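Local coordinates for protein PelD (PDB 4EU0) that binds the second messenger cyclic di-GMP as an effector in pellicle formation by Pseudomonas aeruginosa, represented here by its GAF and GGDEF domains, at residues Leu41-Leu46 and Val123-Phe128; Arg53-Gln58 and Thr78-Gly83; Leu183-Tyr188 and Tyr270-Gly275; Glu191-Arg196 and Glu222-Leu227. All coordinates share one frame; numbering follows the deposited sequence.

Contact 1: Leu41-Leu46 and Val123-Phe128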
loop_
_atom_site.group_PDB
_atom_site.type_symbol
_atom_site.label_atom_id
_atom_site.label_comp_id
_atom_site.label_asym_id
_atom_site.label_seq_id
_atom_site.Cartn_x
_atom_site.Cartn_y
_atom_site.Cartn_z
ATOM N N LEU A 41 10.189 18.515 7.272
ATOM C CA LEU A 41 10.194 18.691 8.728
ATOM C C LEU A 41 11.550 19.165 9.235
ATOM O O LEU A 41 12.585 18.797 8.680
ATOM C CB LEU A 41 9.810 17.385 9.435
ATOM C CG LEU A 41 8.534 16.652 9.003
ATOM C CD1 LEU A 41 8.272 15.447 9.896
ATOM C CD2 LEU A 41 7.335 17.577 9.002
ATOM N N ARG A 42 11.531 19.986 10.281
ATOM C CA ARG A 42 12.767 20.458 10.895
ATOM C C ARG A 42 12.945 19.951 12.330
ATOM O O ARG A 42 14.055 19.572 12.719
ATOM C CB ARG A 42 12.872 21.987 10.817
ATOM C CG ARG A 42 14.267 22.550 11.118
ATOM C CD ARG A 42 15.328 21.979 10.169
ATOM N NE ARG A 42 16.593 22.710 10.230
ATOM C CZ ARG A 42 17.568 22.482 11.108
ATOM N NH1 ARG A 42 17.449 21.533 12.029
ATOM N NH2 ARG A 42 18.672 23.214 11.065
ATOM N N ILE A 43 11.865 19.960 13.112
ATOM C CA ILE A 43 11.884 19.360 14.449
ATOM C C ILE A 43 10.675 18.445 14.635
ATOM O O ILE A 43 9.525 18.881 14.509
ATOM C CB ILE A 43 11.949 20.403 15.608
ATOM C CG1 ILE A 43 12.935 21.537 15.302
ATOM C CG2 ILE A 43 12.359 19.713 16.911
ATOM C CD1 ILE A 43 12.913 22.680 16.323
ATOM N N ALA A 44 10.948 17.176 14.938
ATOM C CA ALA A 44 9.906 16.158 15.049
ATOM C C ALA A 44 10.369 14.954 15.870
ATOM O O ALA A 44 11.556 14.825 16.189
ATOM C CB ALA A 44 9.453 15.705 13.655
ATOM N N GLY A 45 9.421 14.080 16.201
ATOM C CA GLY A 45 9.708 12.849 16.932
ATOM C C GLY A 45 8.774 11.728 16.522
ATOM O O GLY A 45 7.633 11.974 16.111
ATOM N N LEU A 46 9.265 10.496 16.627
ATOM C CA LEU A 46 8.469 9.308 16.330
ATOM C C LEU A 46 8.298 8.465 17.589
ATOM O O LEU A 46 9.278 8.134 18.256
ATOM C CB LEU A 46 9.136 8.480 15.235
ATOM C CG LEU A 46 8.342 7.297 14.669
ATOM C CD1 LEU A 46 7.118 7.748 13.866
ATOM C CD2 LEU A 46 9.250 6.443 13.808
ATOM N N VAL A 123 5.129 16.579 15.277
ATOM C CA VAL A 123 5.946 17.617 14.648
ATOM C C VAL A 123 5.884 18.909 15.450
ATOM O O VAL A 123 4.809 19.481 15.630
ATOM C CB VAL A 123 5.517 17.883 13.191
ATOM C CG1 VAL A 123 6.390 18.977 12.580
ATOM C CG2 VAL A 123 5.594 16.601 12.357
ATOM N N GLU A 124 7.044 19.350 15.933
ATOM C CA GLU A 124 7.153 20.608 16.658
ATOM C C GLU A 124 7.422 21.787 15.726
ATOM O O GLU A 124 6.947 22.893 15.975
ATOM C CB GLU A 124 8.199 20.543 17.780
ATOM C CG GLU A 124 9.163 19.365 17.737
ATOM C CD GLU A 124 8.701 18.157 18.556
ATOM O OE1 GLU A 124 7.595 18.210 19.144
ATOM O OE2 GLU A 124 9.461 17.156 18.621
ATOM N N GLN A 125 8.169 21.540 14.651
ATOM C CA GLN A 125 8.509 22.598 13.703
ATOM C C GLN A 125 8.618 22.105 12.260
ATOM O O GLN A 125 9.367 21.178 11.948
ATOM C CB GLN A 125 9.809 23.298 14.122
ATOM C CG GLN A 125 10.152 24.548 13.301
ATOM C CD GLN A 125 11.566 25.033 13.542
ATOM O OE1 GLN A 125 11.939 25.366 14.667
ATOM N NE2 GLN A 125 12.360 25.094 12.475
ATOM N N MET A 126 7.856 22.750 11.386
ATOM C CA MET A 126 8.015 22.619 9.944
ATOM C C MET A 126 7.832 24.019 9.370
ATOM O O MET A 126 7.129 24.832 9.971
ATOM C CB MET A 126 6.978 21.654 9.359
ATOM C CG MET A 126 5.566 21.912 9.851
ATOM S SD MET A 126 4.371 20.708 9.252
ATOM C CE MET A 126 4.805 19.188 10.056
ATOM N N PRO A 127 8.482 24.318 8.228
ATOM C CA PRO A 127 8.328 25.631 7.603
ATOM C C PRO A 127 6.861 25.946 7.303
ATOM O O PRO A 127 6.117 25.074 6.871
ATOM C CB PRO A 127 9.121 25.501 6.298
ATOM C CG PRO A 127 10.085 24.409 6.525
ATOM C CD PRO A 127 9.464 23.477 7.522
ATOM N N PHE A 128 6.458 27.192 7.525
ATOM C CA PHE A 128 5.062 27.590 7.335
ATOM C C PHE A 128 4.579 27.396 5.903
ATOM O O PHE A 128 3.402 27.104 5.681
ATOM C CB PHE A 128 4.867 29.044 7.746
ATOM C CG PHE A 128 3.430 29.496 7.757
ATOM C CD1 PHE A 128 2.613 29.244 8.860
ATOM C CD2 PHE A 128 2.903 30.213 6.681
ATOM C CE1 PHE A 128 1.287 29.684 8.882
ATOM C CE2 PHE A 128 1.580 30.654 6.694
ATOM C CZ PHE A 128 0.771 30.394 7.795
#
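Ile43 and Gln125 form the hydrogen-bonded antiparallel pair at the heart of this contact, where strand 43-48 of the GAF domain meets the chain leaving strand 117-123. Four backbone bonds join the segments, yet they converge on two carbonyls. Gln125 O accepts Ile43 N at 3.0 Å, almost straight at 175°, and Arg42 N as well. Ile43 O takes Gln125 N on a lone pair in the carbonyl plane, and Glu124 N at 2.9 Å through a bond bent to 135° and tilted from that plane. Two residues facing one, in each direction, is the signature of a classic beta bulge, and the register slips by one residue before Ala44 pairs with Val123.

Apolar contacts line the face of Ala44 and Val123. Leu41 CD1 meets Val123 CG2 at 3.8 Å, the two side chains crossing at about a right angle, and Ala44 CB lies 4.2 Å from the same Val123 methyl.

On the face of Ile43, Gln125 has CG anti to its own N (chi1 -172°) and runs extended, so that OE1 comes 3.3 Å from Ile43 CD1 while NE2 lies 3.5 Å from Arg42 CG. Glu124 bends back until OE2 is 3.6 Å from Ala44 C.

Two doubly used carbonyls thus serve four backbone N-H groups, whereas Glu124 OE2 is buried without a partner in the model, which may disfavour its charged form.

Contact 2: Arg53-Gln58 and Thr78-Gly83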
loop_
_atom_site.group_PDB
_atom_site.type_symbol
_atom_site.label_atom_id
_atom_site.label_comp_id
_atom_site.label_asym_id
_atom_site.label_seq_id
_atom_site.Cartn_x
_atom_site.Cartn_y
_atom_site.Cartn_z
ATOM N N ARG A 53 -4.383 3.035 22.451
ATOM C CA ARG A 53 -4.251 4.341 21.774
ATOM C C ARG A 53 -3.645 5.444 22.655
ATOM O O ARG A 53 -3.988 6.625 22.520
ATOM C CB ARG A 53 -5.581 4.793 21.148
ATOM C CG ARG A 53 -6.069 3.921 19.998
ATOM C CD ARG A 53 -7.214 4.588 19.244
ATOM N NE ARG A 53 -7.488 3.925 17.969
ATOM C CZ ARG A 53 -8.124 4.481 16.941
ATOM N NH1 ARG A 53 -8.562 5.734 17.007
ATOM N NH2 ARG A 53 -8.319 3.778 15.836
ATOM N N THR A 54 -2.750 5.049 23.559
ATOM C CA THR A 54 -1.965 6.007 24.338
ATOM C C THR A 54 -0.494 5.925 23.918
ATOM O O THR A 54 0.013 4.827 23.653
ATOM C CB THR A 54 -2.123 5.798 25.866
ATOM O OG1 THR A 54 -1.711 4.474 26.229
ATOM C CG2 THR A 54 -3.573 6.007 26.297
ATOM N N PRO A 55 0.192 7.082 23.832
ATOM C CA PRO A 55 1.562 7.091 23.314
ATOM C C PRO A 55 2.624 6.757 24.358
ATOM O O PRO A 55 2.467 7.086 25.534
ATOM C CB PRO A 55 1.739 8.535 22.836
ATOM C CG PRO A 55 0.856 9.333 23.728
ATOM C CD PRO A 55 -0.287 8.444 24.141
ATOM N N GLU A 56 3.699 6.113 23.912
ATOM C CA GLU A 56 4.851 5.838 24.766
ATOM C C GLU A 56 5.809 7.033 24.684
ATOM O O GLU A 56 6.341 7.324 23.609
ATOM C CB GLU A 56 5.529 4.538 24.327
ATOM C CG GLU A 56 6.575 4.001 25.289
ATOM C CD GLU A 56 6.864 2.525 25.078
ATOM O OE1 GLU A 56 6.702 2.036 23.940
ATOM O OE2 GLU A 56 7.248 1.850 26.058
ATOM N N PRO A 57 6.011 7.740 25.815
ATOM C CA PRO A 57 6.785 8.990 25.892
ATOM C C PRO A 57 8.227 8.886 25.386
ATOM O O PRO A 57 8.724 9.818 24.750
ATOM C CB PRO A 57 6.762 9.322 27.389
ATOM C CG PRO A 57 5.526 8.673 27.893
ATOM C CD PRO A 57 5.417 7.392 27.120
ATOM N N GLN A 58 8.880 7.760 25.674
ATOM C CA GLN A 58 10.235 7.473 25.202
ATOM C C GLN A 58 10.299 7.516 23.667
ATOM O O GLN A 58 9.696 6.673 23.002
ATOM C CB GLN A 58 10.666 6.094 25.716
ATOM C CG GLN A 58 12.123 5.726 25.468
ATOM C CD GLN A 58 13.019 6.076 26.633
ATOM O OE1 GLN A 58 13.334 5.223 27.466
ATOM N NE2 GLN A 58 13.429 7.338 26.709
ATOM N N THR A 78 -6.172 14.321 20.521
ATOM C CA THR A 78 -7.143 14.376 19.428
ATOM C C THR A 78 -6.709 13.478 18.273
ATOM O O THR A 78 -7.541 12.807 17.673
ATOM C CB THR A 78 -7.365 15.807 18.888
ATOM O OG1 THR A 78 -6.120 16.347 18.432
ATOM C CG2 THR A 78 -7.951 16.709 19.964
ATOM N N CYS A 79 -5.407 13.475 17.977
ATOM C CA CYS A 79 -4.833 12.639 16.916
ATOM C C CYS A 79 -5.122 11.165 17.166
ATOM O O CYS A 79 -5.584 10.449 16.276
ATOM C CB CYS A 79 -3.318 12.845 16.840
ATOM S SG CYS A 79 -2.441 11.707 15.728
ATOM N N LEU A 80 -4.839 10.726 18.387
ATOM C CA LEU A 80 -4.972 9.321 18.742
ATOM C C LEU A 80 -6.420 8.875 18.932
ATOM O O LEU A 80 -6.737 7.707 18.722
ATOM C CB LEU A 80 -4.105 8.978 19.961
ATOM C CG LEU A 80 -2.590 9.124 19.740
ATOM C CD1 LEU A 80 -1.816 8.756 20.990
ATOM C CD2 LEU A 80 -2.101 8.306 18.539
ATOM N N GLU A 81 -7.293 9.812 19.302
ATOM C CA GLU A 81 -8.721 9.532 19.453
ATOM C C GLU A 81 -9.442 9.460 18.108
ATOM O O GLU A 81 -10.388 8.686 17.945
ATOM C CB GLU A 81 -9.387 10.572 20.357
ATOM C CG GLU A 81 -9.207 10.301 21.847
ATOM C CD GLU A 81 -9.858 11.349 22.738
ATOM O OE1 GLU A 81 -9.443 11.457 23.910
ATOM O OE2 GLU A 81 -10.778 12.063 22.278
ATOM N N ARG A 82 -8.987 10.263 17.149
ATOM C CA ARG A 82 -9.580 10.297 15.815
ATOM C C ARG A 82 -8.963 9.251 14.893
ATOM O O ARG A 82 -9.590 8.826 13.922
ATOM C CB ARG A 82 -9.387 11.676 15.190
ATOM C CG ARG A 82 -10.536 12.150 14.314
ATOM C CD ARG A 82 -11.556 12.935 15.121
ATOM N NE ARG A 82 -12.347 13.823 14.269
ATOM C CZ ARG A 82 -13.188 14.754 14.714
ATOM N NH1 ARG A 82 -13.368 14.940 16.016
ATOM N NH2 ARG A 82 -13.852 15.506 13.846
ATOM N N GLY A 83 -7.728 8.860 15.195
ATOM C CA GLY A 83 -6.934 8.015 14.304
ATOM C C GLY A 83 -6.615 8.730 13.002
ATOM O O GLY A 83 -6.510 8.101 11.949
#
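In the GAF domain, the connection between strands 43-48 and 61-63 rests against the C-terminal turn of helix 74-82, with Arg53 and Pro55 meeting Leu80. The polar half is a single hydrogen bond, in which Arg53 NH1 donates to Leu80 O at 3.2 Å. Its angle at the hydrogen is 137°, and the acceptor sits 30° out of the guanidinium plane, so the group approaches this carbonyl obliquely. Glu81 O, by contrast, lies at the guanidinium edge near its plane, 3.6 Å from Arg53 NH1. The Arg53 chain is extended from CG to NE, and this length carries the guanidinium to the end of the helix, where the carbonyl-rich terminus probably attracts its positive charge. Gly83, the first residue to leave helical angles, has phi of 65° and ends the helix beside the guanidinium.

The apolar half belongs to one branch of Leu80. Its CD1 reaches Pro55 CD at 3.5 Å, lying against the proline ring, and also stands 3.4 Å from Arg53 O. That carbonyl is hydrogen-bonded by Arg77 from the preceding helical turn.

Around this surface contact, Pro55 also touches Val76 and Arg77 of helix 74-82. Leu80 packs inward on Ile117 and Leu120 of strand 117-123, while Arg53 leans on Ile117 and gives Gly115 O a weak second bond through NH2.

Contact 3: Leu183-Tyr188 and Tyr270-Gly275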
loop_
_atom_site.group_PDB
_atom_site.type_symbol
_atom_site.label_atom_id
_atom_site.label_comp_id
_atom_site.label_asym_id
_atom_site.label_seq_id
_atom_site.Cartn_x
_atom_site.Cartn_y
_atom_site.Cartn_z
ATOM N N LEU A 183 -5.912 8.890 -4.972
ATOM C CA LEU A 183 -4.731 8.303 -5.619
ATOM C C LEU A 183 -5.140 7.176 -6.552
ATOM O O LEU A 183 -6.025 6.396 -6.215
ATOM C CB LEU A 183 -3.725 7.788 -4.578
ATOM C CG LEU A 183 -3.114 8.864 -3.672
ATOM C CD1 LEU A 183 -2.054 8.219 -2.792
ATOM C CD2 LEU A 183 -2.522 10.014 -4.461
ATOM N N PRO A 184 -4.496 7.095 -7.738
ATOM C CA PRO A 184 -4.870 6.077 -8.716
ATOM C C PRO A 184 -4.259 4.703 -8.459
ATOM O O PRO A 184 -3.158 4.590 -7.916
ATOM C CB PRO A 184 -4.350 6.662 -10.039
ATOM C CG PRO A 184 -3.151 7.464 -9.638
ATOM C CD PRO A 184 -3.472 8.021 -8.267
ATOM N N ALA A 185 -5.007 3.668 -8.833
ATOM C CA ALA A 185 -4.490 2.307 -8.884
ATOM C C ALA A 185 -5.315 1.542 -9.903
ATOM O O ALA A 185 -6.425 1.957 -10.235
ATOM C CB ALA A 185 -4.589 1.636 -7.515
ATOM N N CYS A 186 -4.773 0.426 -10.391
ATOM C CA CYS A 186 -5.452 -0.385 -11.389
ATOM C C CYS A 186 -5.422 -1.844 -10.975
ATOM O O CYS A 186 -4.390 -2.327 -10.502
ATOM C CB CYS A 186 -4.742 -0.251 -12.736
ATOM S SG CYS A 186 -5.713 -0.828 -14.136
ATOM N N LEU A 187 -6.547 -2.528 -11.158
ATOM C CA LEU A 187 -6.609 -3.980 -11.052
ATOM C C LEU A 187 -6.748 -4.573 -12.445
ATOM O O LEU A 187 -7.648 -4.188 -13.197
ATOM C CB LEU A 187 -7.834 -4.428 -10.244
ATOM C CG LEU A 187 -7.753 -5.080 -8.869
ATOM C CD1 LEU A 187 -9.159 -5.584 -8.476
ATOM C CD2 LEU A 187 -6.710 -6.201 -8.785
ATOM N N TYR A 188 -5.867 -5.505 -12.787
ATOM C CA TYR A 188 -6.048 -6.291 -13.994
ATOM C C TYR A 188 -6.389 -7.718 -13.619
ATOM O O TYR A 188 -5.820 -8.275 -12.678
ATOM C CB TYR A 188 -4.771 -6.314 -14.828
ATOM C CG TYR A 188 -4.542 -5.083 -15.682
ATOM C CD1 TYR A 188 -5.199 -4.930 -16.893
ATOM C CD2 TYR A 188 -3.626 -4.098 -15.297
ATOM C CE1 TYR A 188 -4.982 -3.801 -17.699
ATOM C CE2 TYR A 188 -3.399 -2.960 -16.094
ATOM C CZ TYR A 188 -4.081 -2.827 -17.290
ATOM O OH TYR A 188 -3.874 -1.738 -18.097
ATOM N N TYR A 270 -9.943 -2.895 -14.030
ATOM C CA TYR A 270 -10.748 -2.111 -13.107
ATOM C C TYR A 270 -9.894 -0.982 -12.543
ATOM O O TYR A 270 -8.919 -1.230 -11.834
ATOM C CB TYR A 270 -11.276 -3.010 -11.982
ATOM C CG TYR A 270 -12.165 -2.304 -10.983
ATOM C CD1 TYR A 270 -13.547 -2.276 -11.151
ATOM C CD2 TYR A 270 -11.620 -1.667 -9.872
ATOM C CE1 TYR A 270 -14.365 -1.637 -10.235
ATOM C CE2 TYR A 270 -12.432 -1.018 -8.945
ATOM C CZ TYR A 270 -13.801 -1.005 -9.141
ATOM O OH TYR A 270 -14.613 -0.362 -8.235
ATOM N N GLU A 271 -10.263 0.262 -12.850
ATOM C CA GLU A 271 -9.525 1.413 -12.314
ATOM C C GLU A 271 -10.142 1.836 -10.994
ATOM O O GLU A 271 -11.344 2.115 -10.927
ATOM C CB GLU A 271 -9.531 2.587 -13.295
ATOM C CG GLU A 271 -8.571 2.438 -14.474
ATOM C CD GLU A 271 -8.344 3.750 -15.209
ATOM O OE1 GLU A 271 -8.758 4.804 -14.683
ATOM O OE2 GLU A 271 -7.749 3.736 -16.306
ATOM N N LEU A 272 -9.327 1.868 -9.943
ATOM C CA LEU A 272 -9.810 2.242 -8.615
ATOM C C LEU A 272 -10.068 3.738 -8.607
ATOM O O LEU A 272 -9.242 4.516 -9.081
ATOM C CB LEU A 272 -8.799 1.856 -7.525
ATOM C CG LEU A 272 -8.782 0.398 -7.046
ATOM C CD1 LEU A 272 -8.225 -0.569 -8.098
ATOM C CD2 LEU A 272 -7.977 0.276 -5.762
ATOM N N ASP A 273 -11.225 4.137 -8.095
ATOM C CA ASP A 273 -11.607 5.549 -8.124
ATOM C C ASP A 273 -12.731 5.851 -7.145
ATOM O O ASP A 273 -13.694 5.081 -7.028
ATOM C CB ASP A 273 -11.980 5.984 -9.553
ATOM C CG ASP A 273 -11.988 7.495 -9.723
ATOM O OD1 ASP A 273 -13.020 8.128 -9.411
ATOM O OD2 ASP A 273 -10.970 8.052 -10.185
ATOM N N ALA A 274 -12.593 6.983 -6.456
ATOM C CA ALA A 274 -13.577 7.458 -5.481
ATOM C C ALA A 274 -14.914 7.839 -6.129
ATOM O O ALA A 274 -15.892 8.132 -5.434
ATOM C CB ALA A 274 -13.006 8.628 -4.695
ATOM N N GLY A 275 -14.944 7.828 -7.460
ATOM C CA GLY A 275 -16.173 8.033 -8.224
ATOM C C GLY A 275 -16.969 6.753 -8.435
ATOM O O GLY A 275 -18.201 6.782 -8.404
HETATM O O HOH W 1 -8.372 6.884 -7.953
HETATM O O HOH W 2 -7.318 4.929 -10.821
#
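Leu187 and Tyr270 close the tight end of a pairing between strands 185-192 and 265-272, neighbours in the antiparallel sheet of the GGDEF domain, whose 2-3-1-4 strand order is that of the GGDEF-type core. The strand axes pass 4.7 Å apart at 156°. Leu187 N donates to Tyr270 O at 2.8 Å with an almost straight angle of 176°, and Tyr270 N returns a bond of equal length to Leu187 O in the carbonyl plane. Between them and the next pair, Cys186 faces Glu271 without hydrogen bonds.

On the face of Leu187 and Tyr270, Leu187 CB lies 4.1 Å from Tyr270 CB, but the tyrosine's first torsion (chi1 -178°) sends its ring away from Leu187, and Leu272 CD1 meets the ring edge in its plane. Leu272 CD2 packs 4.0 Å from Ala185 CB. Helices 162-181 and 280-288 cover this face. On the other, Cys186 touches Ser239 of helix 236-253, its side chain about 7 Å from the bound cyclic di-GMP and about 6 Å from the side chain of the pocket residue Thr234.

Toward Leu183 the pairing loosens. Leu272 N still bonds to Ala185 O, at 2.9 Å, but at this pair and beyond it water joins the backbones, and Asp273 OD1 accepts from Gly275 N, an Asx turn. Leu272 O accepts from two waters: one also donates to Leu183 O, while the other, 2.6 Å from Leu272 O, reaches Ala185 O at 3.2 Å.

Contact 4: Glu191-Arg196 and Glu222-Leu227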
loop_
_atom_site.group_PDB
_atom_site.type_symbol
_atom_site.label_atom_id
_atom_site.label_comp_id
_atom_site.label_asym_id
_atom_site.label_seq_id
_atom_site.Cartn_x
_atom_site.Cartn_y
_atom_site.Cartn_z
ATOM N N GLU A 191 -7.752 -13.587 -17.579
ATOM C CA GLU A 191 -8.451 -14.858 -17.597
ATOM C C GLU A 191 -7.887 -15.701 -18.729
ATOM O O GLU A 191 -7.867 -15.274 -19.878
ATOM C CB GLU A 191 -9.953 -14.644 -17.781
ATOM C CG GLU A 191 -10.752 -15.942 -17.754
ATOM C CD GLU A 191 -12.207 -15.768 -18.157
ATOM O OE1 GLU A 191 -12.594 -14.675 -18.630
ATOM O OE2 GLU A 191 -12.967 -16.749 -18.003
ATOM N N LEU A 192 -7.400 -16.890 -18.389
ATOM C CA LEU A 192 -6.695 -17.713 -19.359
ATOM C C LEU A 192 -7.617 -18.815 -19.859
ATOM O O LEU A 192 -7.830 -19.825 -19.184
ATOM C CB LEU A 192 -5.395 -18.264 -18.757
ATOM C CG LEU A 192 -4.547 -17.223 -18.002
ATOM C CD1 LEU A 192 -3.232 -17.841 -17.524
ATOM C CD2 LEU A 192 -4.273 -15.986 -18.833
ATOM N N THR A 193 -8.160 -18.606 -21.055
ATOM C CA THR A 193 -9.262 -19.418 -21.563
ATOM C C THR A 193 -8.823 -20.612 -22.399
ATOM O O THR A 193 -9.644 -21.466 -22.739
ATOM C CB THR A 193 -10.254 -18.561 -22.380
ATOM O OG1 THR A 193 -9.624 -18.106 -23.583
ATOM C CG2 THR A 193 -10.713 -17.366 -21.568
ATOM N N ASP A 194 -7.544 -20.649 -22.768
ATOM C CA ASP A 194 -7.014 -21.746 -23.576
ATOM C C ASP A 194 -6.044 -22.543 -22.716
ATOM O O ASP A 194 -4.945 -22.068 -22.423
ATOM C CB ASP A 194 -6.301 -21.204 -24.819
ATOM C CG ASP A 194 -5.918 -22.302 -25.825
ATOM O OD1 ASP A 194 -5.525 -23.431 -25.438
ATOM O OD2 ASP A 194 -6.003 -22.021 -27.031
ATOM N N ALA A 195 -6.458 -23.755 -22.339
ATOM C CA ALA A 195 -5.703 -24.615 -21.415
ATOM C C ALA A 195 -4.375 -25.144 -21.963
ATOM O O ALA A 195 -3.552 -25.668 -21.199
ATOM C CB ALA A 195 -6.576 -25.777 -20.939
ATOM N N ARG A 196 -4.170 -25.035 -23.274
ATOM C CA ARG A 196 -2.893 -25.410 -23.871
ATOM C C ARG A 196 -1.818 -24.447 -23.391
ATOM O O ARG A 196 -0.727 -24.865 -23.000
ATOM C CB ARG A 196 -2.956 -25.390 -25.400
ATOM C CG ARG A 196 -3.828 -26.485 -26.000
ATOM C CD ARG A 196 -3.946 -26.345 -27.518
ATOM N NE ARG A 196 -4.561 -25.074 -27.902
ATOM C CZ ARG A 196 -4.631 -24.608 -29.147
ATOM N NH1 ARG A 196 -4.133 -25.302 -30.168
ATOM N NH2 ARG A 196 -5.206 -23.434 -29.374
ATOM N N GLU A 222 -15.501 -21.253 -13.675
ATOM C CA GLU A 222 -15.494 -22.026 -14.918
ATOM C C GLU A 222 -14.256 -22.932 -14.989
ATOM O O GLU A 222 -14.043 -23.638 -15.979
ATOM C CB GLU A 222 -15.555 -21.097 -16.136
ATOM C CG GLU A 222 -16.806 -20.204 -16.201
ATOM C CD GLU A 222 -18.054 -20.941 -16.644
ATOM O OE1 GLU A 222 -18.195 -21.208 -17.858
ATOM O OE2 GLU A 222 -18.911 -21.234 -15.782
ATOM N N GLY A 223 -13.446 -22.898 -13.931
ATOM C CA GLY A 223 -12.249 -23.734 -13.823
ATOM C C GLY A 223 -11.014 -23.178 -14.512
ATOM O O GLY A 223 -10.005 -23.879 -14.653
ATOM N N ARG A 224 -11.086 -21.916 -14.931
ATOM C CA ARG A 224 -9.997 -21.295 -15.676
ATOM C C ARG A 224 -9.034 -20.575 -14.764
ATOM O O ARG A 224 -9.428 -20.051 -13.713
ATOM C CB ARG A 224 -10.541 -20.326 -16.722
ATOM C CG ARG A 224 -11.343 -21.010 -17.807
ATOM C CD ARG A 224 -11.453 -20.121 -19.005
ATOM N NE ARG A 224 -12.619 -19.256 -18.941
ATOM C CZ ARG A 224 -13.605 -19.258 -19.832
ATOM N NH1 ARG A 224 -13.577 -20.082 -20.872
ATOM N NH2 ARG A 224 -14.623 -18.425 -19.679
ATOM N N ARG A 225 -7.769 -20.551 -15.170
ATOM C CA ARG A 225 -6.758 -19.771 -14.468
ATOM C C ARG A 225 -7.107 -18.298 -14.602
ATOM O O ARG A 225 -7.411 -17.814 -15.696
ATOM C CB ARG A 225 -5.374 -20.017 -15.069
ATOM C CG ARG A 225 -4.893 -21.450 -15.016
ATOM C CD ARG A 225 -3.586 -21.592 -15.807
ATOM N NE ARG A 225 -3.027 -22.946 -15.724
ATOM C CZ ARG A 225 -2.235 -23.376 -14.746
ATOM N NH1 ARG A 225 -1.900 -22.570 -13.744
ATOM N NH2 ARG A 225 -1.773 -24.624 -14.761
ATOM N N VAL A 226 -7.074 -17.589 -13.480
ATOM C CA VAL A 226 -7.202 -16.138 -13.487
ATOM C C VAL A 226 -6.034 -15.611 -12.681
ATOM O O VAL A 226 -5.842 -16.031 -11.534
ATOM C CB VAL A 226 -8.512 -15.653 -12.826
ATOM C CG1 VAL A 226 -8.498 -14.130 -12.661
ATOM C CG2 VAL A 226 -9.741 -16.112 -13.617
ATOM N N LEU A 227 -5.248 -14.726 -13.292
ATOM C CA LEU A 227 -4.204 -14.024 -12.566
ATOM C C LEU A 227 -4.632 -12.589 -12.325
ATOM O O LEU A 227 -4.802 -11.811 -13.268
ATOM C CB LEU A 227 -2.875 -14.071 -13.306
ATOM C CG LEU A 227 -1.740 -13.442 -12.485
ATOM C CD1 LEU A 227 -1.307 -14.353 -11.327
ATOM C CD2 LEU A 227 -0.575 -13.179 -13.362
HETATM O O HOH W 3 -7.171 -21.825 -17.702
#
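Two torsions bring Glu191 and Arg224 together: Glu191 holds CG anti to its backbone N (chi1 -178°) and runs extended, while the Arg224 chain folds at chi3 (-90°) to turn its guanidinium back on the carboxylate. Glu191 lies on strand 185-192 and Arg224 just ahead of strand 225-231; the two strands are adjacent and antiparallel in the GGDEF sheet. The Glu222 end lies in the turn that probably corresponds to the one bearing the GGDEF signature in active cyclases.

The result is a one-oxygen salt bridge. Glu191 OE2 accepts Arg224 NE at 2.7 Å and, weakly, Arg224 NH2 at 2.9 Å. With the two planes 68° apart, NE approaches OE2 from above the carboxylate rather than side-on. Thr193 CG2 sits 3.6 Å above one face of the guanidinium, and Glu222 CB lies over the opposite face, both offset toward the rim. Arg268 bridges Glu191 OE1, so this buried carboxylate is shared by two arginines and probably stays ionised.

Beside the salt bridge the strands pair sparingly. Glu191 faces Val226 without hydrogen bonds, and Leu192 N donates to Arg225 O at 2.8 Å. Leu192 CD1 rests 3.9 Å from Arg225 CB; the guanidinium of Arg225 turns to Gln202. At the loose Leu192-Arg225 pair, one water completes the ladder, donating to Leu192 O at 2.6 Å and accepting from Arg225 N at 2.9 Å.

Overall arrangement
The four contacts divide between two domains. Contacts 1 and 2 lie in the GAF domain, centres about 17 Å apart, with contact 2 nested along the chain inside the loop that contact 1 closes. Contacts 3 and 4 belong to the GGDEF sheet and share strand 185-192, pairing its two ends with different neighbours. Contact 3 is the buried one, dominated by backbone bonds and apolar side chains near the ligand pocket; contact 4, its centre about 24 Å away, has one backbone bond across it, with a salt bridge and a bridging water beside it. Contact 1 is a bulged, partly buried strand junction, whereas contact 2 is a surface loop-on-helix contact with one hydrogen bond.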